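Local coordinates for protein putative antitoxin HigA3 (Mycobacterium tuberculosis H37Rv, PDB 6LTZ) that is a putative antitoxin of a type II toxin-antitoxin system that binds DNA as a dimer and bends it, at residues Ala58-Ser63 with Val87-Gly92. Sequence-based numbering, arbitrary orientation.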
loop_
_atom_site.group_PDB
_atom_site.type_symbol
_atom_site.label_atom_id
_atom_site.label_comp_id
_atom_site.label_asym_id
_atom_site.label_seq_id
_atom_site.Cartn_x
_atom_site.Cartn_y
_atom_site.Cartn_z
ATOM N N ALA A 58 20.555 -1.607 4.012
ATOM C CA ALA A 58 21.556 -1.444 2.965
ATOM C C ALA A 58 20.939 -1.653 1.585
ATOM O O ALA A 58 21.239 -0.922 0.644
ATOM C CB ALA A 58 22.713 -2.402 3.174
ATOM N N LEU A 59 20.075 -2.654 1.475
ATOM C CA LEU A 59 19.426 -2.962 0.207
ATOM C C LEU A 59 18.504 -1.833 -0.237
ATOM O O LEU A 59 18.435 -1.517 -1.425
ATOM C CB LEU A 59 18.657 -4.282 0.317
ATOM C CG LEU A 59 19.581 -5.502 0.327
ATOM C CD1 LEU A 59 18.879 -6.737 0.872
ATOM C CD2 LEU A 59 20.095 -5.762 -1.082
ATOM N N MET A 60 17.810 -1.224 0.722
ATOM C CA MET A 60 16.894 -0.114 0.455
ATOM C C MET A 60 17.614 1.222 0.298
ATOM O O MET A 60 17.041 2.190 -0.202
ATOM C CB MET A 60 15.871 0.017 1.583
ATOM C CG MET A 60 14.914 -1.142 1.724
ATOM S SD MET A 60 13.824 -0.913 3.143
ATOM C CE MET A 60 12.905 0.542 2.637
ATOM N N GLY A 61 18.859 1.278 0.750
ATOM C CA GLY A 61 19.594 2.529 0.784
ATOM C C GLY A 61 18.987 3.526 1.756
ATOM O O GLY A 61 18.910 4.719 1.464
ATOM N N VAL A 62 18.540 3.036 2.911
ATOM C CA VAL A 62 17.986 3.900 3.950
ATOM C C VAL A 62 18.631 3.614 5.300
ATOM O O VAL A 62 19.403 2.664 5.447
ATOM C CB VAL A 62 16.457 3.732 4.096
ATOM C CG1 VAL A 62 15.752 4.021 2.778
ATOM C CG2 VAL A 62 16.118 2.336 4.601
ATOM N N SER A 63 18.303 4.447 6.283
ATOM C CA SER A 63 18.790 4.275 7.646
ATOM C C SER A 63 18.255 2.992 8.267
ATOM O O SER A 63 17.172 2.529 7.916
ATOM C CB SER A 63 18.385 5.473 8.508
ATOM O OG SER A 63 17.123 5.258 9.120
ATOM N N VAL A 87 9.640 -4.691 0.740
ATOM C CA VAL A 87 9.307 -6.026 0.257
ATOM C C VAL A 87 10.266 -6.453 -0.856
ATOM O O VAL A 87 10.688 -7.607 -0.911
ATOM C CB VAL A 87 7.837 -6.097 -0.234
ATOM C CG1 VAL A 87 7.545 -7.440 -0.896
ATOM C CG2 VAL A 87 6.880 -5.861 0.934
ATOM N N ALA A 88 10.633 -5.517 -1.727
ATOM C CA ALA A 88 11.572 -5.819 -2.804
ATOM C C ALA A 88 12.944 -6.224 -2.258
ATOM O O ALA A 88 13.610 -7.103 -2.807
ATOM C CB ALA A 88 11.710 -4.634 -3.739
ATOM N N ALA A 89 13.363 -5.585 -1.174
ATOM C CA ALA A 89 14.658 -5.894 -0.577
ATOM C C ALA A 89 14.657 -7.295 0.031
ATOM O O ALA A 89 15.694 -7.954 0.101
ATOM C CB ALA A 89 15.023 -4.840 0.479
ATOM N N LEU A 90 13.484 -7.754 0.458
ATOM C CA LEU A 90 13.333 -9.110 0.973
ATOM C C LEU A 90 13.270 -10.144 -0.156
ATOM O O LEU A 90 13.206 -11.340 0.095
ATOM C CB LEU A 90 12.078 -9.215 1.843
ATOM C CG LEU A 90 12.108 -8.408 3.142
ATOM C CD1 LEU A 90 10.812 -8.590 3.919
ATOM C CD2 LEU A 90 13.309 -8.816 3.983
ATOM N N GLY A 91 13.290 -9.675 -1.398
ATOM C CA GLY A 91 13.249 -10.563 -2.549
ATOM C C GLY A 91 11.840 -10.839 -3.044
ATOM O O GLY A 91 11.624 -11.702 -3.900
ATOM N N GLY A 92 10.870 -10.109 -2.509
ATOM C CA GLY A 92 9.484 -10.329 -2.883
ATOM C C GLY A 92 8.888 -9.263 -3.778
ATOM O O GLY A 92 9.574 -8.338 -4.199
#
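Leu59 meets Ala89 where the ends of two helices come together, and the short side chain of Ala89 is consistent with the close approach of the backbones: the CA atoms of Leu59 and Ala89 are 5.7 Å apart. Followed outward, the Leu59 side chain starts with CB against CB of Ala89, at 3.7 Å, a van der Waals contact between two points that both face the opposite segment. CG is set anti to the carbonyl carbon (chi1 -74°), and a nearly extended chi2 of 162° carries CD1 onward until it lies 3.5 Å from the backbone O of Ala89, a carbon resting against a carbonyl. The Ala89 methyl is shared, since CG of Met60 sits 3.9 Å from CB of Ala89. The rest of the methionine side chain packs on Ala85 and Tyr86 of helix 80-89. Helix 53-60 is the first helix of the predicted helix-turn-helix of this Cro/C1-type domain, and the contact lies where its C-terminal end meets that of helix 80-89. Both helices stop in a Schellman motif, with Gly61 and Gly91 at positive phi; in the second, Gly92 N bonds to Val87 O at 3.0 Å and Gly91 N to Ala88 O at the same length. Past Gly61 the turn runs to Ser63, whose OG caps the next helix, 64-72, by accepting from Arg66 N. The CB of Leu90 is directed away from this contact, and its side chain packs on Ile44 and on Phe100 of the second subunit.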